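Local coordinates for protein glycerate 2-kinase (Pyrococcus horikoshii, PDB 1X3L) that catalyses the magnesium- and ATP-dependent phosphorylation of D-glycerate to 2-phosphoglycerate, and also accepts other nucleotides or pyrophosphate as phosphate donor, at residues T374-T385 and Y406-F417. Sequence-based numbering, arbitrary orientation.
Sequences TDAAGGIVDGTT and YEALKKVGGLLF
Leu416 and Gly378 pair in antiparallel fashion, Leu416 N giving its hydrogen to Gly378 O at 2.9 Å. In return Leu416 O takes Ala377 N at 2.7 Å, and Gly378 N adds a weak, longer bond to the same oxygen; with Ala377 and Gly378 both facing Leu416, this is a classic beta bulge. Farther along, Ile380 N reaches Gly414 O at 2.7 Å, and that oxygen also lies 3.1 Å from Gly379 CA in a CA-H...O contact. At the backbone angles of Gly378 a side chain would press on the carbonyl O of Ala377, which suits glycine, while at Gly379 the lack of a side chain lets Leu409 CD1 come down on its CA.

Beyond the bulge, Ala376 CB sits over one face of the Phe417 ring, a CH-pi contact 4.1 Å from the centroid, and meets the edge of the Tyr406 ring near its plane. With CG anti to the backbone N (chi1 -179°), Tyr406 extends from its helix past Thr374, whose CB approaches CD1 obliquely at 3.9 Å; Leu415 CD1 lies over one face of the tyrosine ring. On this same side of the strands Leu409 CD2 meets Val381 CG1, the two side chains crossing at about a right angle. Thr385 CG2 touches Val412 CG2, and a water joins Thr385 OG1 to Val412 O.

Thr374 OG1 accepts from Ala376 N, an ST turn, and also bonds Asp371 O. Asp382 and Thr385 form a capping box as the chain enters helix 385-391. Helix 343-351 touches Tyr406, Leu409 and Leu415, whereas Ile380 and Leu416 meet Leu11 of helix 6-20. The whole is a helical connection between two neighbouring antiparallel strands, which adds the short outermost strand 415-416 to the mixed sheet of the MOFRL region.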
ATOM      1  N   THR A 374      13.717   4.245  12.855  1.00 35.85           N
ATOM      2  CA  THR A 374      14.975   3.508  12.787  1.00 34.47           C
ATOM      3  C   THR A 374      15.196   2.988  11.378  1.00 31.69           C
ATOM      4  O   THR A 374      14.314   3.084  10.527  1.00 31.23           O
ATOM      5  CB  THR A 374      14.980   2.295  13.735  1.00 33.26           C
ATOM      6  OG1 THR A 374      14.254   1.217  13.129  1.00 32.50           O
ATOM      7  CG2 THR A 374      14.327   2.657  15.069  1.00 33.09           C
ATOM      8  N   ASP A 375      16.373   2.418  11.145  1.00 31.18           N
ATOM      9  CA  ASP A 375      16.714   1.874   9.838  1.00 30.15           C
ATOM     10  C   ASP A 375      16.407   0.382   9.707  1.00 29.47           C
ATOM     11  O   ASP A 375      16.635  -0.216   8.647  1.00 26.87           O
ATOM     12  CB  ASP A 375      18.186   2.141   9.538  1.00 31.44           C
ATOM     13  CG  ASP A 375      18.458   3.609   9.267  1.00 35.85           C
ATOM     14  OD1 ASP A 375      17.763   4.188   8.402  1.00 37.77           O
ATOM     15  OD2 ASP A 375      19.354   4.187   9.914  1.00 39.28           O
ATOM     16  N   ALA A 376      15.902  -0.213  10.787  1.00 26.56           N
ATOM     17  CA  ALA A 376      15.536  -1.631  10.783  1.00 25.10           C
ATOM     18  C   ALA A 376      14.115  -1.769  10.253  1.00 25.77           C
ATOM     19  O   ALA A 376      13.289  -0.872  10.435  1.00 25.85           O
ATOM     20  CB  ALA A 376      15.613  -2.201  12.192  1.00 21.94           C
ATOM     21  N   ALA A 377      13.826  -2.890   9.598  1.00 25.66           N
ATOM     22  CA  ALA A 377      12.488  -3.128   9.073  1.00 26.24           C
ATOM     23  C   ALA A 377      11.629  -3.842  10.118  1.00 25.78           C
ATOM     24  O   ALA A 377      10.401  -3.873  10.015  1.00 25.84           O
ATOM     25  CB  ALA A 377      12.563  -3.956   7.804  1.00 26.46           C
ATOM     26  N   GLY A 378      12.274  -4.411  11.128  1.00 24.62           N
ATOM     27  CA  GLY A 378      11.521  -5.110  12.154  1.00 25.48           C
ATOM     28  C   GLY A 378      12.399  -5.980  13.029  1.00 25.46           C
ATOM     29  O   GLY A 378      13.595  -5.728  13.159  1.00 25.14           O
ATOM     30  N   GLY A 379      11.807  -7.010  13.628  1.00 24.76           N
ATOM     31  CA  GLY A 379      12.565  -7.894  14.492  1.00 23.39           C
ATOM     32  C   GLY A 379      12.409  -9.356  14.125  1.00 24.52           C
ATOM     33  O   GLY A 379      11.453  -9.743  13.454  1.00 21.91           O
ATOM     34  N   ILE A 380      13.364 -10.171  14.555  1.00 23.64           N
ATOM     35  CA  ILE A 380      13.324 -11.602  14.288  1.00 25.35           C
ATOM     36  C   ILE A 380      13.860 -12.287  15.541  1.00 25.96           C
ATOM     37  O   ILE A 380      14.976 -12.020  15.979  1.00 27.22           O
ATOM     38  CB  ILE A 380      14.161 -11.966  13.021  1.00 25.52           C
ATOM     39  CG1 ILE A 380      14.156 -13.480  12.805  1.00 25.89           C
ATOM     40  CG2 ILE A 380      15.590 -11.425  13.143  1.00 26.14           C
ATOM     41  CD1 ILE A 380      14.775 -13.916  11.466  1.00 23.00           C
ATOM     42  N   VAL A 381      13.038 -13.155  16.124  1.00 25.17           N
ATOM     43  CA  VAL A 381      13.386 -13.848  17.354  1.00 23.54           C
ATOM     44  C   VAL A 381      13.023 -15.322  17.274  1.00 24.31           C
ATOM     45  O   VAL A 381      12.173 -15.718  16.478  1.00 26.14           O
ATOM     46  CB  VAL A 381      12.620 -13.235  18.557  1.00 23.21           C
ATOM     47  CG1 VAL A 381      13.021 -11.769  18.758  1.00 20.30           C
ATOM     48  CG2 VAL A 381      11.114 -13.326  18.305  1.00 19.77           C
ATOM     49  N   ASP A 382      13.670 -16.139  18.095  1.00 25.03           N
ATOM     50  CA  ASP A 382      13.363 -17.560  18.115  1.00 26.22           C
ATOM     51  C   ASP A 382      13.273 -18.042  19.555  1.00 26.57           C
ATOM     52  O   ASP A 382      13.264 -17.230  20.482  1.00 25.65           O
ATOM     53  CB  ASP A 382      14.410 -18.367  17.337  1.00 28.69           C
ATOM     54  CG  ASP A 382      15.826 -18.131  17.827  1.00 30.92           C
ATOM     55  OD1 ASP A 382      16.021 -18.036  19.056  1.00 29.85           O
ATOM     56  OD2 ASP A 382      16.742 -18.050  16.979  1.00 31.87           O
ATOM     57  N   GLY A 383      13.198 -19.359  19.737  1.00 26.79           N
ATOM     58  CA  GLY A 383      13.088 -19.930  21.071  1.00 25.55           C
ATOM     59  C   GLY A 383      14.289 -19.749  21.987  1.00 26.96           C
ATOM     60  O   GLY A 383      14.212 -20.050  23.185  1.00 27.49           O
ATOM     61  N   THR A 384      15.400 -19.262  21.447  1.00 27.43           N
ATOM     62  CA  THR A 384      16.591 -19.057  22.265  1.00 29.79           C
ATOM     63  C   THR A 384      16.761 -17.596  22.665  1.00 30.03           C
ATOM     64  O   THR A 384      17.560 -17.279  23.546  1.00 29.62           O
ATOM     65  CB  THR A 384      17.873 -19.441  21.518  1.00 29.29           C
ATOM     66  OG1 THR A 384      18.169 -18.433  20.545  1.00 28.58           O
ATOM     67  CG2 THR A 384      17.715 -20.786  20.826  1.00 32.96           C
ATOM     68  N   THR A 385      16.008 -16.711  22.020  1.00 29.03           N
ATOM     69  CA  THR A 385      16.144 -15.280  22.272  1.00 28.86           C
ATOM     70  C   THR A 385      15.920 -14.782  23.696  1.00 30.85           C
ATOM     71  O   THR A 385      16.733 -14.015  24.216  1.00 28.71           O
ATOM     72  CB  THR A 385      15.242 -14.469  21.334  1.00 27.57           C
ATOM     73  OG1 THR A 385      15.504 -14.850  19.974  1.00 28.25           O
ATOM     74  CG2 THR A 385      15.534 -12.982  21.494  1.00 24.12           C
ATOM     75  N   TYR A 406      14.543  -1.517  20.097  1.00 25.82           N
ATOM     76  CA  TYR A 406      15.656  -1.563  19.147  1.00 29.46           C
ATOM     77  C   TYR A 406      16.957  -1.949  19.849  1.00 30.18           C
ATOM     78  O   TYR A 406      17.696  -2.813  19.378  1.00 31.35           O
ATOM     79  CB  TYR A 406      15.840  -0.201  18.471  1.00 29.55           C
ATOM     80  CG  TYR A 406      16.966  -0.150  17.444  1.00 31.00           C
ATOM     81  CD1 TYR A 406      16.706  -0.335  16.088  1.00 30.29           C
ATOM     82  CD2 TYR A 406      18.284   0.122  17.830  1.00 30.19           C
ATOM     83  CE1 TYR A 406      17.721  -0.240  15.133  1.00 30.60           C
ATOM     84  CE2 TYR A 406      19.315   0.216  16.880  1.00 28.44           C
ATOM     85  CZ  TYR A 406      19.020   0.038  15.535  1.00 32.12           C
ATOM     86  OH  TYR A 406      20.007   0.151  14.581  1.00 32.22           O
ATOM     87  N   GLU A 407      17.232  -1.306  20.980  1.00 30.88           N
ATOM     88  CA  GLU A 407      18.459  -1.571  21.719  1.00 31.12           C
ATOM     89  C   GLU A 407      18.560  -2.995  22.255  1.00 31.65           C
ATOM     90  O   GLU A 407      19.658  -3.556  22.342  1.00 31.48           O
ATOM     91  CB  GLU A 407      18.600  -0.572  22.871  1.00 34.53           C
ATOM     92  CG  GLU A 407      18.672   0.883  22.428  1.00 39.30           C
ATOM     93  CD  GLU A 407      19.786   1.130  21.428  1.00 41.80           C
ATOM     94  OE1 GLU A 407      20.927   0.699  21.690  1.00 43.20           O
ATOM     95  OE2 GLU A 407      19.523   1.760  20.382  1.00 45.84           O
ATOM     96  N   ALA A 408      17.428  -3.587  22.619  1.00 28.51           N
ATOM     97  CA  ALA A 408      17.447  -4.951  23.140  1.00 29.40           C
ATOM     98  C   ALA A 408      17.703  -5.939  22.011  1.00 29.04           C
ATOM     99  O   ALA A 408      18.587  -6.788  22.109  1.00 30.31           O
ATOM    100  CB  ALA A 408      16.124  -5.280  23.836  1.00 27.77           C
ATOM    101  N   LEU A 409      16.921  -5.820  20.941  1.00 29.33           N
ATOM    102  CA  LEU A 409      17.063  -6.710  19.794  1.00 27.92           C
ATOM    103  C   LEU A 409      18.457  -6.612  19.185  1.00 27.88           C
ATOM    104  O   LEU A 409      19.003  -7.607  18.712  1.00 25.21           O
ATOM    105  CB  LEU A 409      16.017  -6.374  18.728  1.00 25.40           C
ATOM    106  CG  LEU A 409      14.549  -6.649  19.093  1.00 25.40           C
ATOM    107  CD1 LEU A 409      13.647  -6.167  17.964  1.00 22.66           C
ATOM    108  CD2 LEU A 409      14.345  -8.148  19.346  1.00 24.16           C
ATOM    109  N   LYS A 410      19.023  -5.410  19.209  1.00 27.33           N
ATOM    110  CA  LYS A 410      20.350  -5.164  18.655  1.00 30.94           C
ATOM    111  C   LYS A 410      21.444  -6.017  19.297  1.00 30.29           C
ATOM    112  O   LYS A 410      22.421  -6.379  18.642  1.00 31.77           O
ATOM    113  CB  LYS A 410      20.717  -3.681  18.808  1.00 31.16           C
ATOM    114  CG  LYS A 410      22.078  -3.308  18.229  1.00 35.46           C
ATOM    115  CD  LYS A 410      22.345  -1.802  18.297  1.00 36.48           C
ATOM    116  CE  LYS A 410      22.634  -1.337  19.717  1.00 38.17           C
ATOM    117  NZ  LYS A 410      22.812   0.146  19.792  1.00 38.45           N
ATOM    118  N   LYS A 411      21.272  -6.347  20.572  1.00 31.50           N
ATOM    119  CA  LYS A 411      22.274  -7.115  21.307  1.00 32.11           C
ATOM    120  C   LYS A 411      22.195  -8.628  21.177  1.00 31.53           C
ATOM    121  O   LYS A 411      23.134  -9.332  21.542  1.00 32.39           O
ATOM    122  CB  LYS A 411      22.217  -6.737  22.787  1.00 35.90           C
ATOM    123  CG  LYS A 411      22.395  -5.250  23.039  1.00 39.05           C
ATOM    124  CD  LYS A 411      22.393  -4.944  24.516  1.00 43.75           C
ATOM    125  CE  LYS A 411      22.603  -3.463  24.770  1.00 47.44           C
ATOM    126  NZ  LYS A 411      22.581  -3.167  26.234  1.00 51.21           N
ATOM    127  N   VAL A 412      21.085  -9.135  20.658  1.00 31.22           N
ATOM    128  CA  VAL A 412      20.923 -10.573  20.511  1.00 30.40           C
ATOM    129  C   VAL A 412      20.662 -10.997  19.066  1.00 30.86           C
ATOM    130  O   VAL A 412      20.095 -12.061  18.812  1.00 33.41           O
ATOM    131  CB  VAL A 412      19.785 -11.087  21.418  1.00 29.49           C
ATOM    132  CG1 VAL A 412      20.173 -10.906  22.890  1.00 30.41           C
ATOM    133  CG2 VAL A 412      18.504 -10.332  21.124  1.00 26.45           C
ATOM    134  N   GLY A 413      21.082 -10.157  18.125  1.00 30.70           N
ATOM    135  CA  GLY A 413      20.899 -10.453  16.714  1.00 29.82           C
ATOM    136  C   GLY A 413      19.445 -10.518  16.294  1.00 29.35           C
ATOM    137  O   GLY A 413      19.101 -11.237  15.357  1.00 29.49           O
ATOM    138  N   GLY A 414      18.600  -9.744  16.967  1.00 28.00           N
ATOM    139  CA  GLY A 414      17.177  -9.757  16.673  1.00 27.30           C
ATOM    140  C   GLY A 414      16.641  -8.694  15.738  1.00 27.03           C
ATOM    141  O   GLY A 414      15.437  -8.640  15.499  1.00 26.91           O
ATOM    142  N   LEU A 415      17.512  -7.842  15.210  1.00 27.22           N
ATOM    143  CA  LEU A 415      17.062  -6.810  14.289  1.00 28.57           C
ATOM    144  C   LEU A 415      17.049  -7.332  12.862  1.00 30.38           C
ATOM    145  O   LEU A 415      17.909  -8.115  12.468  1.00 30.62           O
ATOM    146  CB  LEU A 415      17.968  -5.577  14.358  1.00 26.61           C
ATOM    147  CG  LEU A 415      17.866  -4.727  15.626  1.00 30.93           C
ATOM    148  CD1 LEU A 415      18.759  -3.501  15.483  1.00 30.82           C
ATOM    149  CD2 LEU A 415      16.411  -4.294  15.835  1.00 30.45           C
ATOM    150  N   LEU A 416      16.056  -6.898  12.096  1.00 30.70           N
ATOM    151  CA  LEU A 416      15.947  -7.291  10.702  1.00 31.94           C
ATOM    152  C   LEU A 416      16.129  -6.037   9.857  1.00 31.73           C
ATOM    153  O   LEU A 416      15.334  -5.101   9.953  1.00 31.09           O
ATOM    154  CB  LEU A 416      14.575  -7.903  10.412  1.00 33.77           C
ATOM    155  CG  LEU A 416      14.429  -8.405   8.970  1.00 35.91           C
ATOM    156  CD1 LEU A 416      15.365  -9.593   8.758  1.00 35.68           C
ATOM    157  CD2 LEU A 416      12.998  -8.808   8.692  1.00 34.41           C
ATOM    158  N   PHE A 417      17.189  -6.016   9.054  1.00 29.64           N
ATOM    159  CA  PHE A 417      17.483  -4.890   8.170  1.00 29.87           C
ATOM    160  C   PHE A 417      17.314  -5.331   6.728  1.00 30.53           C
ATOM    161  O   PHE A 417      18.001  -6.241   6.276  1.00 29.85           O
ATOM    162  CB  PHE A 417      18.926  -4.423   8.349  1.00 28.20           C
ATOM    163  CG  PHE A 417      19.177  -3.681   9.619  1.00 28.39           C
ATOM    164  CD1 PHE A 417      19.040  -2.299   9.666  1.00 27.78           C
ATOM    165  CD2 PHE A 417      19.566  -4.359  10.767  1.00 26.23           C
ATOM    166  CE1 PHE A 417      19.292  -1.597  10.842  1.00 29.75           C
ATOM    167  CE2 PHE A 417      19.821  -3.669  11.948  1.00 29.43           C
ATOM    168  CZ  PHE A 417      19.682  -2.282  11.985  1.00 29.94           C
TER
HETATM  169  O   HOH W   1      18.563   2.648  13.006  1.00 40.59           O
HETATM  170  O   HOH W   2      17.296 -13.566  16.856  1.00 41.06           O
HETATM  171  O   HOH W   3      18.132 -14.353  19.205  1.00 31.86           O